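PDB 4LRL: HD domain protein, which probably hydrolyses deoxyribonucleoside triphosphates to deoxynucleosides and triphosphate at a metal-bearing HD-domain site, under allosteric control by bound dNTPs. Local coordinates for residues L56-S61 with A131-V136; E167-L172 with D178-V183. All blocks are in the same frame, centred on the assembly; numbering follows the deposited sequence. Where two conformers were deposited one is given.

How the contacts relate
Contact 1 and contact 2 follow one another along the chain, and the second opens only after the first has closed. Their centres lie about 11 Å apart on the same side of the chain's centre. Contact 1 brings helix 53-60 against helix 124-133, whose C-terminal end leads into the metal ligands. Contact 2 joins helices 167-175 and 179-187 a little farther out, within the HD family region. Helix 167-175 links the two, since Leu172 reaches both Leu58 and Leu133 while Ile171 and Val168 lie against Leu58 and Ser61. Apolar packing thus links the helix that carries the dGTP-binding Asn60, the helix that leads into the metal ligands and the outer helical pair.

Contact 1. Residues L56-S61 with A131-V136; sequences LDLINS and ALLHDV. With NI (nickel (II) ion), chain N; DGT (2'-deoxyguanosine-5'-triphosphate), chain O.
Leu132, on helix 124-133 just before the HD motif, drives one methyl, CD2, into the side of helix 53-60, where it meets CB of Leu58 at 3.6 Å and CG1 of Ile59 at 3.7 Å. Its CG lies anti to the backbone N (chi1 -173°), which carries both methyls out toward that helix, and its side chain crosses that of Ile59 at about a right angle. Leu58 also offers CD1 to CD1 of Leu133, a looser touch. Branched aliphatic residues suit this buried seam, which has no hydrogen bond across it.

The nucleotide dGTP lies beside Ile59 and Asn60: Ile59 turns CG2 to O6 of the guanine, while OD1 of Asn60 accepts from both N1 and N2 of the base; an amide oxygen suits this pair of neighbouring N-H donors. Lys38, Gln65 and Arg68, with Arg350 and Lys354 of the second subunit, also bond the nucleotide. Well to the far side of segment 131-136, His134 and Asp135 are the HD pair, completing the nickel site with His90, Asp207 and two waters. His134 NE2 and Asp135 OD2 each stand 2.2 Å from the nickel ion. Behind the metal, the second imidazole nitrogen is tied to a carbonyl in the last turn of helix 124-133: His134 ND1 donates to O of Ala131 at 2.8 Å in a bent bond (134° at the hydrogen), with that oxygen 31° out of the ring plane.

Contact 2. Residues E167-L172 with D178-V183; sequences EVYQIL and DFPEKV
Leu172 lays its CD2 methyl against the ring atoms CD2 and CE2 of Phe179, 3.8 Å from CE2, the two side chains crossing at about a right angle. The same methyl reaches CG2 of Val183, one turn farther along helix 179-187. The backbone of Leu172 points its CB toward the other helix, where CG of Pro180 lies 4.1 Å from that CB. A leucine suits the spot because a single methyl of its flexible, branched side chain can touch both an aromatic ring and a valine. Tyr169, one turn earlier, brings CD1 and CE1 to CB and CG of the same proline, with CE1 3.9 Å from Pro180 CG. Proline fits here, in the first turn of a helix, where its missing N-H costs no helical hydrogen bond, and its ring gives the tyrosine a compact apolar partner. Lys182 NZ forms a salt bridge with OD1 of Asp178 through a weak hydrogen bond, and OD2 of that aspartate is held by Ser176.

The short segments run at 113° to each other, their axes 9.5 Å apart, so two consecutive helices meet at a steep angle across a short connection. Ile161 of helix 153-162 touches both Leu172 and Val183, while Phe179 and Lys182 rest on Ile126 of helix 124-133.

Contact 1. Residues L56-S61 with A131-V136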
ATOM      1  N   LEU C  56      -6.031  23.958 -19.757  1.00 41.08           N
ATOM      2  CA  LEU C  56      -6.660  22.939 -20.586  1.00 41.74           C
ATOM      3  C   LEU C  56      -6.139  23.002 -22.021  1.00 42.43           C
ATOM      4  O   LEU C  56      -5.817  21.968 -22.621  1.00 41.42           O
ATOM      5  CB  LEU C  56      -8.184  23.055 -20.561  1.00 43.41           C
ATOM      6  CG  LEU C  56      -8.918  21.994 -21.399  1.00 44.06           C
ATOM      7  CD1 LEU C  56      -8.656  20.590 -20.874  1.00 42.79           C
ATOM      8  CD2 LEU C  56     -10.399  22.266 -21.478  1.00 44.63           C
ATOM      9  N   ASP C  57      -6.048  24.223 -22.552  1.00 43.75           N
ATOM     10  CA  ASP C  57      -5.526  24.444 -23.902  1.00 44.68           C
ATOM     11  C   ASP C  57      -4.065  24.013 -24.033  1.00 43.20           C
ATOM     12  O   ASP C  57      -3.671  23.440 -25.052  1.00 43.40           O
ATOM     13  CB  ASP C  57      -5.672  25.911 -24.316  1.00 46.38           C
ATOM     14  CG  ASP C  57      -7.110  26.311 -24.582  1.00 47.79           C
ATOM     15  OD1 ASP C  57      -7.975  25.424 -24.751  1.00 48.24           O
ATOM     16  OD2 ASP C  57      -7.371  27.527 -24.632  1.00 48.63           O
ATOM     17  N   LEU C  58      -3.264  24.291 -23.008  1.00 41.81           N
ATOM     18  CA  LEU C  58      -1.858  23.893 -23.038  1.00 40.31           C
ATOM     19  C   LEU C  58      -1.723  22.375 -23.052  1.00 39.30           C
ATOM     20  O   LEU C  58      -0.934  21.833 -23.829  1.00 39.40           O
ATOM     21  CB  LEU C  58      -1.069  24.513 -21.883  1.00 38.96           C
ATOM     22  CG  LEU C  58      -0.697  25.998 -22.020  1.00 39.89           C
ATOM     23  CD1 LEU C  58      -0.068  26.502 -20.724  1.00 37.55           C
ATOM     24  CD2 LEU C  58       0.233  26.272 -23.207  1.00 38.86           C
ATOM     25  N   ILE C  59      -2.512  21.698 -22.211  1.00 38.54           N
ATOM     26  CA  ILE C  59      -2.537  20.237 -22.157  1.00 37.12           C
ATOM     27  C   ILE C  59      -2.911  19.658 -23.511  1.00 38.10           C
ATOM     28  O   ILE C  59      -2.313  18.697 -23.970  1.00 37.54           O
ATOM     29  CB  ILE C  59      -3.526  19.727 -21.069  1.00 37.10           C
ATOM     30  CG1 ILE C  59      -2.981  20.066 -19.675  1.00 35.34           C
ATOM     31  CG2 ILE C  59      -3.804  18.216 -21.235  1.00 35.06           C
ATOM     32  CD1 ILE C  59      -3.949  19.842 -18.539  1.00 34.79           C
ATOM     33  N   ASN C  60      -3.899  20.279 -24.145  1.00 39.85           N
ATOM     34  CA  ASN C  60      -4.419  19.832 -25.424  1.00 41.17           C
ATOM     35  C   ASN C  60      -3.530  20.178 -26.614  1.00 42.02           C
ATOM     36  O   ASN C  60      -3.745  19.652 -27.712  1.00 42.83           O
ATOM     37  CB  ASN C  60      -5.834  20.384 -25.638  1.00 42.66           C
ATOM     38  CG  ASN C  60      -6.887  19.603 -24.872  1.00 42.43           C
ATOM     39  OD1 ASN C  60      -6.660  18.462 -24.455  1.00 39.32           O
ATOM     40  ND2 ASN C  60      -8.056  20.211 -24.695  1.00 42.99           N
ATOM     41  N   SER C  61      -2.541  21.050 -26.392  1.00 41.63           N
ATOM     42  CA  SER C  61      -1.671  21.553 -27.463  1.00 42.54           C
ATOM     43  C   SER C  61      -0.747  20.466 -28.031  1.00 41.94           C
ATOM     44  O   SER C  61      -0.412  19.513 -27.331  1.00 40.46           O
ATOM     45  CB  SER C  61      -0.834  22.737 -26.968  1.00 42.46           C
ATOM     46  OG  SER C  61       0.288  22.287 -26.225  1.00 40.44           O
ATOM     47  N   ALA C 131       5.050  25.021 -14.666  1.00 35.72           N
ATOM     48  CA  ALA C 131       5.023  23.654 -14.145  1.00 34.86           C
ATOM     49  C   ALA C 131       4.630  22.638 -15.221  1.00 34.86           C
ATOM     50  O   ALA C 131       5.254  21.591 -15.357  1.00 34.43           O
ATOM     51  CB  ALA C 131       4.082  23.557 -12.974  1.00 34.90           C
ATOM     52  N   LEU C 132       3.599  22.961 -15.993  1.00 35.60           N
ATOM     53  CA  LEU C 132       3.139  22.081 -17.046  1.00 35.51           C
ATOM     54  C   LEU C 132       4.167  21.926 -18.176  1.00 35.70           C
ATOM     55  O   LEU C 132       4.341  20.831 -18.742  1.00 35.16           O
ATOM     56  CB  LEU C 132       1.806  22.583 -17.594  1.00 36.57           C
ATOM     57  CG  LEU C 132       1.121  21.654 -18.597  1.00 37.39           C
ATOM     58  CD1 LEU C 132       0.818  20.288 -17.943  1.00 36.52           C
ATOM     59  CD2 LEU C 132      -0.130  22.312 -19.136  1.00 37.16           C
ATOM     60  N   LEU C 133       4.848  23.019 -18.495  1.00 36.35           N
ATOM     61  CA  LEU C 133       5.697  23.076 -19.682  1.00 36.50           C
ATOM     62  C   LEU C 133       7.163  22.803 -19.392  1.00 36.42           C
ATOM     63  O   LEU C 133       7.977  22.825 -20.322  1.00 37.39           O
ATOM     64  CB  LEU C 133       5.559  24.443 -20.362  1.00 37.56           C
ATOM     65  CG  LEU C 133       4.189  24.835 -20.918  1.00 37.57           C
ATOM     66  CD1 LEU C 133       4.198  26.304 -21.289  1.00 36.61           C
ATOM     67  CD2 LEU C 133       3.805  23.952 -22.110  1.00 35.50           C
ATOM     68  N   HIS C 134       7.506  22.535 -18.129  1.00 35.60           N
ATOM     69  CA  HIS C 134       8.924  22.483 -17.714  1.00 36.35           C
ATOM     70  C   HIS C 134       9.792  21.500 -18.521  1.00 35.69           C
ATOM     71  O   HIS C 134      10.978  21.712 -18.681  1.00 36.15           O
ATOM     72  CB  HIS C 134       9.072  22.245 -16.195  1.00 35.65           C
ATOM     73  CG  HIS C 134       8.858  20.818 -15.776  1.00 37.26           C
ATOM     74  ND1 HIS C 134       7.636  20.179 -15.874  1.00 37.47           N
ATOM     75  CD2 HIS C 134       9.717  19.905 -15.258  1.00 37.78           C
ATOM     76  CE1 HIS C 134       7.754  18.937 -15.441  1.00 37.13           C
ATOM     77  NE2 HIS C 134       9.006  18.742 -15.064  1.00 37.24           N
ATOM     78  N   ASP C 135       9.181  20.446 -19.043  1.00 35.38           N
ATOM     79  CA  ASP C 135       9.912  19.373 -19.717  1.00 35.29           C
ATOM     80  C   ASP C 135       9.536  19.251 -21.186  1.00 35.98           C
ATOM     81  O   ASP C 135       9.872  18.251 -21.827  1.00 36.54           O
ATOM     82  CB  ASP C 135       9.620  18.036 -19.034  1.00 34.10           C
ATOM     83  CG  ASP C 135      10.454  17.812 -17.787  1.00 34.43           C
ATOM     84  OD1 ASP C 135      11.486  18.500 -17.576  1.00 33.98           O
ATOM     85  OD2 ASP C 135      10.062  16.922 -17.005  1.00 35.32           O
ATOM     86  N   VAL C 136       8.847  20.255 -21.719  1.00 36.37           N
ATOM     87  CA  VAL C 136       8.315  20.185 -23.075  1.00 37.11           C
ATOM     88  C   VAL C 136       9.414  20.051 -24.152  1.00 38.24           C
ATOM     89  O   VAL C 136       9.165  19.520 -25.217  1.00 38.03           O
ATOM     90  CB  VAL C 136       7.323  21.358 -23.356  1.00 37.94           C
ATOM     91  CG1 VAL C 136       8.053  22.628 -23.769  1.00 38.62           C
ATOM     92  CG2 VAL C 136       6.297  20.959 -24.392  1.00 38.33           C
TER
HETATM   93 NI    NI N 501      10.366  17.022 -14.788  1.00 46.05          NI
HETATM   94  PG  DGT O 502     -15.126  18.188 -23.380  0.75 67.35           P
HETATM   95  O1G DGT O 502     -15.464  18.914 -24.667  0.75 67.03           O
HETATM   96  O2G DGT O 502     -13.819  18.603 -22.743  0.75 66.38           O
HETATM   97  O3G DGT O 502     -16.300  18.104 -22.423  0.75 66.74           O
HETATM   98  O3B DGT O 502     -14.844  16.676 -23.871  1.00 64.08           O
HETATM   99  PB  DGT O 502     -14.971  15.426 -22.862  1.00 62.53           P
HETATM  100  O1B DGT O 502     -14.837  15.912 -21.442  1.00 60.91           O
HETATM  101  O2B DGT O 502     -16.189  14.623 -23.263  1.00 63.09           O
HETATM  102  O3A DGT O 502     -13.685  14.533 -23.275  1.00 57.89           O
HETATM  103  PA  DGT O 502     -12.154  15.019 -23.154  1.00 52.79           P
HETATM  104  O1A DGT O 502     -12.049  16.364 -22.507  1.00 52.66           O
HETATM  105  O2A DGT O 502     -11.483  14.805 -24.486  1.00 52.65           O
HETATM  106  O5' DGT O 502     -11.566  13.931 -22.122  1.00 52.97           O
HETATM  107  C5' DGT O 502     -12.315  13.537 -20.970  1.00 49.53           C
HETATM  108  C4' DGT O 502     -11.495  12.598 -20.095  1.00 46.92           C
HETATM  109  O4' DGT O 502     -10.214  12.363 -20.678  1.00 45.18           O
HETATM  110  C3' DGT O 502     -11.246  13.211 -18.725  1.00 47.07           C
HETATM  111  O3' DGT O 502     -11.590  12.251 -17.711  1.00 48.00           O
HETATM  112  C2' DGT O 502      -9.762  13.532 -18.677  1.00 45.19           C
HETATM  113  C1' DGT O 502      -9.195  12.550 -19.692  1.00 44.00           C
HETATM  114  N9  DGT O 502      -7.932  12.977 -20.347  1.00 41.65           N
HETATM  115  C8  DGT O 502      -6.763  12.324 -20.247  1.00 41.61           C
HETATM  116  N7  DGT O 502      -5.788  12.929 -20.966  1.00 41.30           N
HETATM  117  C5  DGT O 502      -6.343  13.999 -21.546  1.00 40.23           C
HETATM  118  C6  DGT O 502      -5.869  15.073 -22.438  1.00 39.52           C
HETATM  119  O6  DGT O 502      -4.678  15.088 -22.818  1.00 40.18           O
HETATM  120  N1  DGT O 502      -6.756  16.005 -22.818  1.00 39.19           N
HETATM  121  C2  DGT O 502      -8.047  15.992 -22.418  1.00 38.57           C
HETATM  122  N2  DGT O 502      -8.880  16.967 -22.843  1.00 35.90           N
HETATM  123  N3  DGT O 502      -8.550  15.029 -21.598  1.00 40.19           N
HETATM  124  C4  DGT O 502      -7.755  14.029 -21.138  1.00 40.46           C
HETATM  125  O   HOH W   1      12.452  17.412 -15.076  1.00 39.79           O
HETATM  126  O   HOH W   2      11.554  14.948 -15.148  1.00 40.16           O

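Contact 2. Residues E167-L172 with D178-V183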
ATOM      1  N   GLU C 167       1.869  25.802 -31.209  1.00 53.25           N
ATOM      2  CA  GLU C 167       0.560  25.909 -30.583  1.00 53.27           C
ATOM      3  C   GLU C 167       0.687  26.476 -29.165  1.00 51.86           C
ATOM      4  O   GLU C 167      -0.159  27.270 -28.737  1.00 53.03           O
ATOM      5  CB  GLU C 167      -0.074  24.518 -30.543  1.00 52.62           C
ATOM      6  CG  GLU C 167      -1.587  24.468 -30.430  1.00 54.36           C
ATOM      7  CD  GLU C 167      -2.144  23.129 -30.909  1.00 56.16           C
ATOM      8  OE1 GLU C 167      -1.747  22.660 -32.006  1.00 56.12           O
ATOM      9  OE2 GLU C 167      -2.986  22.549 -30.189  1.00 56.23           O
ATOM     10  N   VAL C 168       1.750  26.083 -28.456  1.00 49.65           N
ATOM     11  CA  VAL C 168       1.992  26.512 -27.070  1.00 48.19           C
ATOM     12  C   VAL C 168       2.202  28.018 -26.953  1.00 49.73           C
ATOM     13  O   VAL C 168       1.661  28.660 -26.044  1.00 49.67           O
ATOM     14  CB  VAL C 168       3.183  25.751 -26.424  1.00 46.38           C
ATOM     15  CG1 VAL C 168       3.738  26.501 -25.213  1.00 45.07           C
ATOM     16  CG2 VAL C 168       2.761  24.340 -26.029  1.00 43.71           C
ATOM     17  N   TYR C 169       2.978  28.575 -27.884  1.00 50.90           N
ATOM     18  CA  TYR C 169       3.185  30.015 -27.951  1.00 52.16           C
ATOM     19  C   TYR C 169       1.861  30.742 -28.156  1.00 53.72           C
ATOM     20  O   TYR C 169       1.553  31.693 -27.430  1.00 54.06           O
ATOM     21  CB  TYR C 169       4.143  30.377 -29.095  1.00 53.49           C
ATOM     22  CG  TYR C 169       4.306  31.872 -29.302  1.00 54.78           C
ATOM     23  CD1 TYR C 169       5.320  32.579 -28.654  1.00 53.89           C
ATOM     24  CD2 TYR C 169       3.441  32.580 -30.142  1.00 56.96           C
ATOM     25  CE1 TYR C 169       5.474  33.947 -28.833  1.00 55.73           C
ATOM     26  CE2 TYR C 169       3.587  33.957 -30.336  1.00 58.45           C
ATOM     27  CZ  TYR C 169       4.604  34.633 -29.675  1.00 58.03           C
ATOM     28  OH  TYR C 169       4.757  35.989 -29.852  1.00 59.39           O
ATOM     29  N   GLN C 170       1.093  30.294 -29.153  1.00 54.43           N
ATOM     30  CA  GLN C 170      -0.149  30.965 -29.543  1.00 56.13           C
ATOM     31  C   GLN C 170      -1.172  31.018 -28.413  1.00 55.37           C
ATOM     32  O   GLN C 170      -2.052  31.875 -28.406  1.00 56.87           O
ATOM     33  CB  GLN C 170      -0.753  30.316 -30.789  1.00 57.46           C
ATOM     34  CG  GLN C 170       0.092  30.459 -32.058  1.00 58.75           C
ATOM     35  CD  GLN C 170       0.306  31.909 -32.477  1.00 61.91           C
ATOM     36  OE1 GLN C 170      -0.435  32.807 -32.067  1.00 63.65           O
ATOM     37  NE2 GLN C 170       1.324  32.143 -33.306  1.00 62.49           N
ATOM     38  N   ILE C 171      -1.041  30.093 -27.466  1.00 53.03           N
ATOM     39  CA  ILE C 171      -1.864  30.068 -26.264  1.00 51.92           C
ATOM     40  C   ILE C 171      -1.333  31.078 -25.235  1.00 51.61           C
ATOM     41  O   ILE C 171      -2.084  31.887 -24.687  1.00 52.35           O
ATOM     42  CB  ILE C 171      -1.916  28.639 -25.670  1.00 49.83           C
ATOM     43  CG1 ILE C 171      -2.703  27.715 -26.614  1.00 50.40           C
ATOM     44  CG2 ILE C 171      -2.526  28.640 -24.255  1.00 48.28           C
ATOM     45  CD1 ILE C 171      -2.371  26.234 -26.470  1.00 48.42           C
ATOM     46  N   LEU C 172      -0.029  31.022 -24.994  1.00 50.32           N
ATOM     47  CA  LEU C 172       0.615  31.873 -24.017  1.00 49.89           C
ATOM     48  C   LEU C 172       0.590  33.351 -24.412  1.00 52.06           C
ATOM     49  O   LEU C 172       0.319  34.215 -23.584  1.00 52.50           O
ATOM     50  CB  LEU C 172       2.049  31.392 -23.764  1.00 48.21           C
ATOM     51  CG  LEU C 172       2.228  30.000 -23.138  1.00 45.69           C
ATOM     52  CD1 LEU C 172       3.706  29.651 -23.079  1.00 43.72           C
ATOM     53  CD2 LEU C 172       1.588  29.872 -21.746  1.00 42.91           C
ATOM     54  N   ASP C 178       3.593  39.631 -23.580  1.00 61.79           N
ATOM     55  CA  ASP C 178       4.829  39.407 -22.826  1.00 60.59           C
ATOM     56  C   ASP C 178       4.831  38.098 -22.039  1.00 57.56           C
ATOM     57  O   ASP C 178       5.846  37.722 -21.444  1.00 56.77           O
ATOM     58  CB  ASP C 178       5.042  40.566 -21.850  1.00 62.03           C
ATOM     59  CG  ASP C 178       3.866  40.751 -20.895  1.00 63.07           C
ATOM     60  OD1 ASP C 178       4.084  41.235 -19.766  1.00 65.22           O
ATOM     61  OD2 ASP C 178       2.720  40.414 -21.267  1.00 64.60           O
ATOM     62  N   PHE C 179       3.696  37.406 -22.030  1.00 55.99           N
ATOM     63  CA  PHE C 179       3.543  36.198 -21.220  1.00 52.93           C
ATOM     64  C   PHE C 179       4.491  35.051 -21.594  1.00 50.90           C
ATOM     65  O   PHE C 179       5.035  34.399 -20.698  1.00 49.39           O
ATOM     66  CB  PHE C 179       2.087  35.724 -21.208  1.00 52.74           C
ATOM     67  CG  PHE C 179       1.757  34.828 -20.055  1.00 50.57           C
ATOM     68  CD1 PHE C 179       1.726  35.328 -18.757  1.00 50.56           C
ATOM     69  CD2 PHE C 179       1.465  33.487 -20.265  1.00 49.13           C
ATOM     70  CE1 PHE C 179       1.421  34.499 -17.682  1.00 49.74           C
ATOM     71  CE2 PHE C 179       1.152  32.651 -19.204  1.00 47.92           C
ATOM     72  CZ  PHE C 179       1.133  33.152 -17.907  1.00 48.05           C
ATOM     73  N   PRO C 180       4.694  34.800 -22.908  1.00 51.02           N
ATOM     74  CA  PRO C 180       5.617  33.729 -23.301  1.00 49.32           C
ATOM     75  C   PRO C 180       7.026  33.892 -22.726  1.00 48.66           C
ATOM     76  O   PRO C 180       7.571  32.927 -22.178  1.00 46.47           O
ATOM     77  CB  PRO C 180       5.645  33.835 -24.829  1.00 51.00           C
ATOM     78  CG  PRO C 180       4.336  34.435 -25.180  1.00 52.47           C
ATOM     79  CD  PRO C 180       4.053  35.417 -24.086  1.00 52.87           C
ATOM     80  N   GLU C 181       7.590  35.101 -22.830  1.00 50.25           N
ATOM     81  CA  GLU C 181       8.921  35.410 -22.299  0.50 50.24           C
ATOM     82  C   GLU C 181       8.963  35.148 -20.794  1.00 48.60           C
ATOM     83  O   GLU C 181       9.905  34.549 -20.275  1.00 47.48           O
ATOM     84  CB  GLU C 181       9.291  36.866 -22.620  0.50 52.69           C
ATOM     85  CG  GLU C 181      10.623  37.354 -22.053  0.50 53.80           C
ATOM     86  CD  GLU C 181      10.465  38.120 -20.744  0.50 55.07           C
ATOM     87  OE1 GLU C 181       9.439  38.819 -20.574  0.50 55.60           O
ATOM     88  OE2 GLU C 181      11.376  38.030 -19.893  0.50 54.75           O
ATOM     89  N   LYS C 182       7.923  35.601 -20.100  1.00 48.48           N
ATOM     90  CA  LYS C 182       7.815  35.399 -18.652  1.00 47.07           C
ATOM     91  C   LYS C 182       7.765  33.914 -18.264  1.00 44.80           C
ATOM     92  O   LYS C 182       8.465  33.495 -17.343  1.00 43.96           O
ATOM     93  CB  LYS C 182       6.614  36.161 -18.084  1.00 47.83           C
ATOM     94  CG  LYS C 182       6.698  37.679 -18.258  1.00 50.16           C
ATOM     95  CD  LYS C 182       5.592  38.399 -17.497  1.00 51.02           C
ATOM     96  CE  LYS C 182       5.914  39.875 -17.367  1.00 54.29           C
ATOM     97  NZ  LYS C 182       4.818  40.657 -16.711  1.00 56.15           N
ATOM     98  N   VAL C 183       6.961  33.114 -18.966  1.00 44.04           N
ATOM     99  CA  VAL C 183       6.919  31.664 -18.703  1.00 42.08           C
ATOM    100  C   VAL C 183       8.311  31.024 -18.871  1.00 41.48           C
ATOM    101  O   VAL C 183       8.738  30.214 -18.046  1.00 40.14           O
ATOM    102  CB  VAL C 183       5.874  30.935 -19.592  1.00 41.81           C
ATOM    103  CG1 VAL C 183       5.971  29.421 -19.430  1.00 39.92           C
ATOM    104  CG2 VAL C 183       4.466  31.409 -19.267  1.00 42.57           C
TER